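Side-chain contacts in CADD-like protein of unknown function (Nostoc punctiforme, PDB 3B5O), which is of unknown function but, as an all-helical CADD-like member of the heme oxygenase-like clan, is probably an oxidoreductase: residues S49-P52 with K53-G57; V56-T59 with E60-R63; M218-W221 with W222-A226. All blocks are in the same frame, centred on the assembly; numbering follows the deposited sequence.

Interaction 1 of 3, residues S49-P52 with K53-G57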
ATOM      1  N   SER A  49      -4.451   6.204   5.726  1.00 13.56           N
ATOM      2  CA  SER A  49      -4.758   5.128   6.647  1.00 14.24           C
ATOM      3  C   SER A  49      -5.846   4.172   6.155  1.00 13.71           C
ATOM      4  O   SER A  49      -5.900   3.021   6.579  1.00 14.51           O
ATOM      5  CB  SER A  49      -5.123   5.695   8.012  1.00 15.40           C
ATOM      6  OG  SER A  49      -6.410   6.264   8.040  1.00 16.05           O
ATOM      7  N   ILE A  50      -6.714   4.655   5.287  1.00 12.68           N
ATOM      8  CA  ILE A  50      -7.789   3.837   4.759  1.00 13.31           C
ATOM      9  C   ILE A  50      -7.215   2.697   3.930  1.00 13.34           C
ATOM     10  O   ILE A  50      -7.779   1.605   3.880  1.00 13.89           O
ATOM     11  CB  ILE A  50      -8.757   4.698   3.927  1.00 13.27           C
ATOM     12  CG1 ILE A  50      -9.462   5.712   4.823  1.00 14.09           C
ATOM     13  CG2 ILE A  50      -9.798   3.844   3.159  1.00 15.14           C
ATOM     14  CD1 ILE A  50     -10.238   6.794   4.106  1.00 14.54           C
ATOM     15  N   PHE A  51      -6.109   2.947   3.248  1.00 13.45           N
ATOM     16  CA  PHE A  51      -5.590   1.970   2.323  1.00 15.59           C
ATOM     17  C   PHE A  51      -5.105   0.674   2.995  1.00 14.62           C
ATOM     18  O   PHE A  51      -5.539  -0.414   2.597  1.00 15.40           O
ATOM     19  CB  PHE A  51      -4.550   2.657   1.433  1.00 18.62           C
ATOM     20  CG  PHE A  51      -4.162   1.877   0.204  1.00 24.93           C
ATOM     21  CD1 PHE A  51      -5.110   1.291  -0.605  1.00 23.28           C
ATOM     22  CD2 PHE A  51      -2.840   1.815  -0.166  1.00 30.54           C
ATOM     23  CE1 PHE A  51      -4.730   0.603  -1.769  1.00 28.72           C
ATOM     24  CE2 PHE A  51      -2.465   1.127  -1.313  1.00 31.57           C
ATOM     25  CZ  PHE A  51      -3.412   0.537  -2.101  1.00 28.42           C
ATOM     26  N   PRO A  52      -4.261   0.743   4.035  1.00 14.75           N
ATOM     27  CA  PRO A  52      -3.930  -0.508   4.710  1.00 16.92           C
ATOM     28  C   PRO A  52      -5.140  -1.254   5.241  1.00 16.38           C
ATOM     29  O   PRO A  52      -5.142  -2.495   5.234  1.00 19.27           O
ATOM     30  CB  PRO A  52      -3.006  -0.097   5.859  1.00 19.17           C
ATOM     31  CG  PRO A  52      -2.821   1.342   5.768  1.00 20.34           C
ATOM     32  CD  PRO A  52      -3.467   1.873   4.541  1.00 15.24           C
ATOM     33  N   LYS A  53      -6.162  -0.556   5.706  0.50 14.85           N
ATOM     34  CA  LYS A  53      -7.369  -1.262   6.144  0.50 15.40           C
ATOM     35  C   LYS A  53      -7.939  -2.054   4.975  0.50 14.49           C
ATOM     36  O   LYS A  53      -8.120  -3.290   5.002  0.50 12.14           O
ATOM     37  CB  LYS A  53      -8.408  -0.275   6.638  0.50 16.06           C
ATOM     38  CG  LYS A  53      -9.796  -0.926   6.856  0.50 15.80           C
ATOM     39  CD  LYS A  53     -10.907   0.067   7.205  0.50 18.49           C
ATOM     40  CE  LYS A  53     -10.527   1.113   8.239  0.50 22.46           C
ATOM     41  NZ  LYS A  53     -11.571   1.233   9.299  0.50 22.32           N
ATOM     42  N   GLU A  54      -8.208  -1.342   3.904  1.00 13.25           N
ATOM     43  CA  GLU A  54      -8.879  -1.969   2.794  1.00 14.15           C
ATOM     44  C   GLU A  54      -8.066  -3.045   2.100  1.00 14.61           C
ATOM     45  O   GLU A  54      -8.637  -3.981   1.528  1.00 13.71           O
ATOM     46  CB  GLU A  54      -9.323  -0.897   1.802  1.00 14.55           C
ATOM     47  CG  GLU A  54     -10.349   0.056   2.395  1.00 15.19           C
ATOM     48  CD  GLU A  54     -11.619  -0.644   2.778  1.00 18.12           C
ATOM     49  OE1 GLU A  54     -12.222  -1.343   1.931  1.00 21.67           O
ATOM     50  OE2 GLU A  54     -11.985  -0.555   3.950  1.00 23.75           O
ATOM     51  N   LEU A  55      -6.748  -2.931   2.149  1.00 14.39           N
ATOM     52  CA  LEU A  55      -5.905  -3.922   1.486  1.00 14.73           C
ATOM     53  C   LEU A  55      -6.069  -5.326   2.078  1.00 14.20           C
ATOM     54  O   LEU A  55      -5.846  -6.296   1.383  1.00 14.47           O
ATOM     55  CB  LEU A  55      -4.442  -3.490   1.453  1.00 16.81           C
ATOM     56  CG  LEU A  55      -4.050  -2.409   0.448  1.00 21.30           C
ATOM     57  CD1 LEU A  55      -2.627  -1.962   0.738  1.00 24.63           C
ATOM     58  CD2 LEU A  55      -4.218  -2.932  -1.016  1.00 23.17           C
ATOM     59  N   VAL A  56      -6.504  -5.450   3.332  1.00 13.63           N
ATOM     60  CA  VAL A  56      -6.732  -6.777   3.904  1.00 13.62           C
ATOM     61  C   VAL A  56      -7.869  -7.462   3.122  1.00 12.52           C
ATOM     62  O   VAL A  56      -7.746  -8.624   2.714  1.00 13.31           O
ATOM     63  CB  VAL A  56      -7.018  -6.715   5.383  1.00 15.68           C
ATOM     64  CG1 VAL A  56      -7.189  -8.117   5.919  1.00 15.95           C
ATOM     65  CG2 VAL A  56      -5.870  -6.005   6.133  1.00 17.09           C
ATOM     66  N   GLY A  57      -8.959  -6.732   2.887  1.00 12.94           N
ATOM     67  CA  GLY A  57     -10.056  -7.268   2.102  1.00 12.90           C
ATOM     68  C   GLY A  57      -9.664  -7.580   0.670  1.00 11.52           C
ATOM     69  O   GLY A  57     -10.121  -8.584   0.113  1.00 12.36           O
TER
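Along helix 38-68, I50 O takes the N-H of E54 at 3.0 Å, nearly straight at 169°, and F51 O takes that of L55 at 2.8 Å, while the N of P52, which carries no hydrogen, gives no bond to the preceding turn and the helix kinks there. Across the kink the side chains of F51 and L55 make a CH-pi contact. L55 CD1 stands over the ring of F51, 3.8 Å from its centroid and 13° from the ring normal, and L55 CD2 lies over the same face, offset toward the rim, 3.7 Å from F51 CE1. F51 has its CG anti to the backbone N (chi1 -166°), which turns the ring along the helix beneath the L55 methyls. On another side of the helix, I50 CG2 runs alongside E54 CG at 3.9 Å, so the aliphatic part of the glutamate extends the apolar surface begun by the isoleucine. The hydroxyl of S49 bonds back to Q46 O, within the helix. On helix 118-131, I50 packs on T120 and L124, E54 on L124 and F51 on L123; F51 also reaches M214 and M218 of helix 204-230, L55 joins it on M214, and V56 faces helix 72-85.

Interaction 2 of 3, residues V56-T59 with E60-R63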
ATOM      1  N   VAL A  56      -6.504  -5.450   3.332  1.00 13.63           N
ATOM      2  CA  VAL A  56      -6.732  -6.777   3.904  1.00 13.62           C
ATOM      3  C   VAL A  56      -7.869  -7.462   3.122  1.00 12.52           C
ATOM      4  O   VAL A  56      -7.746  -8.624   2.714  1.00 13.31           O
ATOM      5  CB  VAL A  56      -7.018  -6.715   5.383  1.00 15.68           C
ATOM      6  CG1 VAL A  56      -7.189  -8.117   5.919  1.00 15.95           C
ATOM      7  CG2 VAL A  56      -5.870  -6.005   6.133  1.00 17.09           C
ATOM      8  N   GLY A  57      -8.959  -6.732   2.887  1.00 12.94           N
ATOM      9  CA  GLY A  57     -10.056  -7.268   2.102  1.00 12.90           C
ATOM     10  C   GLY A  57      -9.664  -7.580   0.670  1.00 11.52           C
ATOM     11  O   GLY A  57     -10.121  -8.584   0.113  1.00 12.36           O
ATOM     12  N   PHE A  58      -8.834  -6.735   0.050  1.00 11.84           N
ATOM     13  CA  PHE A  58      -8.389  -7.066  -1.303  1.00 11.62           C
ATOM     14  C   PHE A  58      -7.528  -8.324  -1.302  1.00 11.77           C
ATOM     15  O   PHE A  58      -7.609  -9.138  -2.210  1.00 12.91           O
ATOM     16  CB  PHE A  58      -7.656  -5.892  -1.948  1.00 13.17           C
ATOM     17  CG  PHE A  58      -8.553  -4.727  -2.258  1.00 13.46           C
ATOM     18  CD1 PHE A  58      -9.614  -4.867  -3.131  1.00 13.64           C
ATOM     19  CD2 PHE A  58      -8.292  -3.475  -1.734  1.00 15.89           C
ATOM     20  CE1 PHE A  58     -10.438  -3.788  -3.410  1.00 15.48           C
ATOM     21  CE2 PHE A  58      -9.110  -2.405  -2.031  1.00 15.48           C
ATOM     22  CZ  PHE A  58     -10.162  -2.569  -2.853  1.00 16.50           C
ATOM     23  N   THR A  59      -6.687  -8.478  -0.284  1.00 12.11           N
ATOM     24  CA  THR A  59      -5.852  -9.687  -0.178  1.00 13.06           C
ATOM     25  C   THR A  59      -6.743 -10.938  -0.035  1.00 12.89           C
ATOM     26  O   THR A  59      -6.437 -11.995  -0.603  1.00 13.24           O
ATOM     27  CB  THR A  59      -4.854  -9.569   0.987  1.00 13.77           C
ATOM     28  OG1 THR A  59      -4.042  -8.404   0.780  1.00 16.88           O
ATOM     29  CG2 THR A  59      -3.948 -10.786   1.047  1.00 16.60           C
ATOM     30  N   GLU A  60      -7.857 -10.816   0.683  1.00 12.44           N
ATOM     31  CA  GLU A  60      -8.849 -11.876   0.761  1.00 12.69           C
ATOM     32  C   GLU A  60      -9.424 -12.226  -0.589  1.00 11.53           C
ATOM     33  O   GLU A  60      -9.617 -13.402  -0.908  1.00 12.96           O
ATOM     34  CB  GLU A  60      -9.940 -11.518   1.759  1.00 14.60           C
ATOM     35  CG  GLU A  60     -11.097 -12.491   1.841  1.00 15.80           C
ATOM     36  CD  GLU A  60     -10.758 -13.883   2.261  1.00 18.94           C
ATOM     37  OE1 GLU A  60      -9.685 -14.116   2.829  1.00 19.05           O
ATOM     38  OE2 GLU A  60     -11.641 -14.749   2.053  1.00 20.85           O
ATOM     39  N   LEU A  61      -9.722 -11.230  -1.407  1.00 11.50           N
ATOM     40  CA  LEU A  61     -10.206 -11.517  -2.757  1.00 11.52           C
ATOM     41  C   LEU A  61      -9.156 -12.271  -3.563  1.00 11.58           C
ATOM     42  O   LEU A  61      -9.476 -13.205  -4.309  1.00 12.78           O
ATOM     43  CB  LEU A  61     -10.618 -10.250  -3.475  1.00 11.03           C
ATOM     44  CG  LEU A  61     -11.802  -9.485  -2.895  1.00 11.11           C
ATOM     45  CD1 LEU A  61     -12.093  -8.234  -3.735  1.00 13.08           C
ATOM     46  CD2 LEU A  61     -13.034 -10.383  -2.781  1.00 13.90           C
ATOM     47  N   ALA A  62      -7.895 -11.884  -3.422  1.00 12.00           N
ATOM     48  CA  ALA A  62      -6.809 -12.589  -4.114  1.00 11.34           C
ATOM     49  C   ALA A  62      -6.677 -14.031  -3.613  1.00 12.66           C
ATOM     50  O   ALA A  62      -6.438 -14.948  -4.410  1.00 13.56           O
ATOM     51  CB  ALA A  62      -5.478 -11.842  -3.922  1.00 13.11           C
ATOM     52  N   ARG A  63      -6.853 -14.231  -2.309  1.00 12.96           N
ATOM     53  CA  ARG A  63      -6.808 -15.574  -1.737  1.00 14.09           C
ATOM     54  C   ARG A  63      -7.870 -16.457  -2.383  1.00 14.39           C
ATOM     55  O   ARG A  63      -7.617 -17.615  -2.738  1.00 15.18           O
ATOM     56  CB  ARG A  63      -6.992 -15.502  -0.227  1.00 14.97           C
ATOM     57  CG  ARG A  63      -6.801 -16.858   0.465  1.00 15.56           C
ATOM     58  CD  ARG A  63      -7.190 -16.810   1.930  1.00 17.31           C
ATOM     59  NE  ARG A  63      -8.628 -16.688   2.114  1.00 18.79           N
ATOM     60  CZ  ARG A  63      -9.490 -17.694   2.040  1.00 21.78           C
ATOM     61  NH1 ARG A  63      -9.077 -18.927   1.794  1.00 24.79           N
ATOM     62  NH2 ARG A  63     -10.772 -17.462   2.202  1.00 23.09           N
TER
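The ring of F58 is met obliquely by L61 CD1, at 4.2 Å from F58 CD1, and also by the ring of F131, whereas the guanidinium of R63 takes the carboxylate of E60 at its edge, in its own plane. This second pair is a side-on salt bridge between residues three apart on one helix. R63 NE gives a nearly straight bond (175°) to E60 OE1 at 2.9 Å, and R63 NH2 reaches E60 OE2, also at 2.9 Å, so each carboxylate oxygen has its own nitrogen. Both are met on the syn side, the bond to OE1 well out of the carboxylate plane, which means the two flat groups are somewhat twisted against each other. E60 leaves the helix with CG anti to the backbone N (chi1 175°) and then bends at CG, turning the carboxylate toward the next turn, where R63 bends to meet it. Beneath them the backbone keeps an unbroken run of four i to i+4 bonds, from E60 N to V56 O through R63 N to T59 O at 2.8 Å, and E60 CB rests 3.4 Å from G57 O. T59 OG1 is bonded to L55 O one turn back. F58 and L61 pack on helix 118-131, A62 on helix 135-163, and R63 on Q79 of helix 72-85. R64 NE makes a further salt bridge to E60 OE2, and two arginines on one carboxylate would probably favour its ionised form and fix its rotation.

Interaction 3 of 3, residues M218-W221 with W222-A226; sequences MQVW and WQELA
W221 O accepts the N-H of L225 at 2.7 Å, and L225 CB closes on the same oxygen from 3.2 Å. The bonds from W222 N to M218 O, Q223 N to Q219 O and E224 N to V220 O continue this regular helical ladder. Outside it, W221 and W222 meet edge to face although they are neighbours in sequence. The six-membered ring of W221 presents its edge to the five-membered ring of W222, with centroids 5.0 Å apart and planes at 57°; W221 CZ3 lies over one face of W222, toward the rim and 3.9 Å from W222 NE1. W221 has CG anti to the backbone N (chi1 175°) while W222 has it beside the N, and this difference swings the two indoles toward each other. Both are buried in the helical bundle of this heme oxygenase-like protein: W221 lies against F51 and Y48 of helix 38-68, W222 against I156 of helix 135-163. W221 NE1 is bonded to T120 OG1, but W222 NE1 is buried without a polar partner. On the more open side of the helix, a water joins Q219 and Q223, accepting from Q219 NE2 at 3.3 Å and donating to Q223 OE1 at 2.9 Å. Replacing Q223 by an alanine would probably leave this water without its acceptor and the amide of Q219 less firmly oriented at its NE2 end. The Q219 OE1 atom is bonded to A21 N, and E224 OE2 forms a salt bridge with K122 of helix 118-131.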
HETATM    1  N   MSE A 218      -2.104   3.400  -7.676  1.00 11.25           N
HETATM    2  CA  MSE A 218      -1.576   3.946  -6.424  1.00 11.92           C
HETATM    3  C   MSE A 218      -0.877   5.273  -6.675  1.00 11.80           C
HETATM    4  O   MSE A 218      -1.014   6.223  -5.890  1.00 12.00           O
HETATM    5  CB  MSE A 218      -0.610   2.965  -5.798  1.00 12.18           C
HETATM    6  CG  MSE A 218      -1.275   1.692  -5.283  1.00 13.56           C
HETATM    7 SE   MSE A 218      -0.040   0.370  -4.667  0.75 19.59          SE
HETATM    8  CE  MSE A 218       0.520   1.230  -3.058  1.00 24.56           C
ATOM      9  N   GLN A 219      -0.116   5.360  -7.760  1.00 11.97           N
ATOM     10  CA  GLN A 219       0.539   6.624  -8.083  1.00 12.11           C
ATOM     11  C   GLN A 219      -0.441   7.761  -8.343  1.00 11.76           C
ATOM     12  O   GLN A 219      -0.265   8.879  -7.846  1.00 12.69           O
ATOM     13  CB  GLN A 219       1.540   6.454  -9.225  1.00 12.94           C
ATOM     14  CG  GLN A 219       2.061   7.801  -9.729  1.00 14.10           C
ATOM     15  CD  GLN A 219       3.432   7.741 -10.301  1.00 15.95           C
ATOM     16  OE1 GLN A 219       4.368   7.342  -9.630  1.00 14.77           O
ATOM     17  NE2 GLN A 219       3.570   8.179 -11.549  1.00 20.67           N
ATOM     18  N   VAL A 220      -1.460   7.477  -9.146  0.50 11.06           N
ATOM     19  CA  VAL A 220      -2.513   8.441  -9.410  0.50 11.76           C
ATOM     20  C   VAL A 220      -3.138   8.944  -8.106  0.50 11.18           C
ATOM     21  O   VAL A 220      -3.351  10.129  -7.937  0.50 12.51           O
ATOM     22  CB  VAL A 220      -3.566   7.860 -10.403  0.50 12.15           C
ATOM     23  CG1 VAL A 220      -4.874   8.635 -10.325  0.50 11.99           C
ATOM     24  CG2 VAL A 220      -2.985   7.862 -11.833  0.50 12.21           C
ATOM     25  N   TRP A 221      -3.388   8.037  -7.172  1.00 11.44           N
ATOM     26  CA  TRP A 221      -3.943   8.399  -5.865  1.00 10.88           C
ATOM     27  C   TRP A 221      -3.050   9.347  -5.099  1.00 11.31           C
ATOM     28  O   TRP A 221      -3.516  10.370  -4.595  1.00 12.45           O
ATOM     29  CB  TRP A 221      -4.218   7.141  -5.062  1.00 11.31           C
ATOM     30  CG  TRP A 221      -4.683   7.315  -3.665  1.00 11.33           C
ATOM     31  CD1 TRP A 221      -5.823   7.914  -3.240  1.00 12.33           C
ATOM     32  CD2 TRP A 221      -4.053   6.755  -2.513  1.00 12.18           C
ATOM     33  NE1 TRP A 221      -5.918   7.813  -1.878  1.00 13.17           N
ATOM     34  CE2 TRP A 221      -4.862   7.076  -1.406  1.00 13.57           C
ATOM     35  CE3 TRP A 221      -2.887   5.999  -2.315  1.00 14.41           C
ATOM     36  CZ2 TRP A 221      -4.561   6.643  -0.119  1.00 15.12           C
ATOM     37  CZ3 TRP A 221      -2.574   5.580  -1.049  1.00 15.92           C
ATOM     38  CH2 TRP A 221      -3.413   5.911   0.048  1.00 15.69           C
ATOM     39  N   TRP A 222      -1.769   9.037  -5.015  1.00 11.22           N
ATOM     40  CA  TRP A 222      -0.853   9.941  -4.311  1.00 11.08           C
ATOM     41  C   TRP A 222      -0.873  11.342  -4.927  1.00 11.73           C
ATOM     42  O   TRP A 222      -0.857  12.336  -4.218  1.00 12.73           O
ATOM     43  CB  TRP A 222       0.574   9.370  -4.322  1.00 13.12           C
ATOM     44  CG  TRP A 222       0.813   8.360  -3.245  1.00 12.90           C
ATOM     45  CD1 TRP A 222       0.868   7.002  -3.367  1.00 13.51           C
ATOM     46  CD2 TRP A 222       0.969   8.642  -1.858  1.00 13.79           C
ATOM     47  NE1 TRP A 222       1.074   6.415  -2.140  1.00 15.23           N
ATOM     48  CE2 TRP A 222       1.136   7.409  -1.195  1.00 15.26           C
ATOM     49  CE3 TRP A 222       0.994   9.828  -1.108  1.00 15.70           C
ATOM     50  CZ2 TRP A 222       1.335   7.332   0.167  1.00 18.25           C
ATOM     51  CZ3 TRP A 222       1.183   9.739   0.243  1.00 19.87           C
ATOM     52  CH2 TRP A 222       1.348   8.508   0.865  1.00 19.61           C
ATOM     53  N   GLN A 223      -0.892  11.404  -6.256  1.00 12.01           N
ATOM     54  CA  GLN A 223      -0.927  12.682  -6.957  1.00 13.50           C
ATOM     55  C   GLN A 223      -2.217  13.433  -6.644  1.00 12.86           C
ATOM     56  O   GLN A 223      -2.211  14.639  -6.356  1.00 14.22           O
ATOM     57  CB  GLN A 223      -0.758  12.461  -8.457  1.00 13.98           C
ATOM     58  CG  GLN A 223       0.610  11.899  -8.799  1.00 16.17           C
ATOM     59  CD  GLN A 223       0.767  11.471 -10.231  1.00 18.56           C
ATOM     60  OE1 GLN A 223      -0.187  11.034 -10.881  1.00 20.90           O
ATOM     61  NE2 GLN A 223       2.012  11.585 -10.741  1.00 22.73           N
ATOM     62  N   GLU A 224      -3.336  12.714  -6.652  1.00 12.98           N
ATOM     63  CA  GLU A 224      -4.619  13.356  -6.433  1.00 14.14           C
ATOM     64  C   GLU A 224      -4.786  13.771  -4.990  1.00 13.84           C
ATOM     65  O   GLU A 224      -5.393  14.824  -4.699  1.00 15.10           O
ATOM     66  CB  GLU A 224      -5.761  12.414  -6.843  1.00 15.20           C
ATOM     67  CG  GLU A 224      -5.835  12.199  -8.317  1.00 16.05           C
ATOM     68  CD  GLU A 224      -6.748  11.058  -8.732  1.00 17.83           C
ATOM     69  OE1 GLU A 224      -7.225  10.342  -7.852  1.00 21.97           O
ATOM     70  OE2 GLU A 224      -6.958  10.916  -9.936  1.00 24.59           O
ATOM     71  N   LEU A 225      -4.259  12.965  -4.086  0.50 13.13           N
ATOM     72  CA  LEU A 225      -4.328  13.267  -2.664  0.50 13.73           C
ATOM     73  C   LEU A 225      -3.455  14.474  -2.278  0.50 14.43           C
ATOM     74  O   LEU A 225      -3.779  15.225  -1.353  0.50 15.00           O
ATOM     75  CB  LEU A 225      -3.938  12.020  -1.889  0.50 13.73           C
ATOM     76  CG  LEU A 225      -4.027  12.091  -0.383  0.50 13.83           C
ATOM     77  CD1 LEU A 225      -5.464  12.268   0.055  0.50 14.44           C
ATOM     78  CD2 LEU A 225      -3.473  10.824   0.221  0.50 14.09           C
ATOM     79  N   ALA A 226      -2.332  14.653  -2.965  1.00 13.58           N
ATOM     80  CA  ALA A 226      -1.535  15.869  -2.787  1.00 13.95           C
ATOM     81  C   ALA A 226      -2.316  17.129  -3.215  1.00 14.80           C
ATOM     82  O   ALA A 226      -2.285  18.153  -2.523  1.00 16.57           O
ATOM     83  CB  ALA A 226      -0.211  15.763  -3.557  1.00 15.47           C
TER
HETATM   84  O   HOH W   1       0.670   9.067 -12.767  1.00 27.06           O

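Interactions 1 and 2 follow one another on helix 38-68 and share V56 and G57, while interaction 3 belongs to helix 204-230. Contacts 1 and 3 touch directly: F51 CE2 lies 3.5 Å from M218 CE, and the F51 ring also meets that of W221, which continues to W222 as a row of aromatics in the interior. Interaction 2 does not touch interaction 3, their nearest atoms being about 9 Å apart, and has a salt bridge between its own side chains: its arginine and glutamate lie on the partly exposed side, with F58 and A62 turned inward. Interaction 1 is chiefly aliphatic-aromatic, whereas interaction 3 joins a buried indole pair to a water-bridged glutamine pair. All three contacts have partners on helix 118-131.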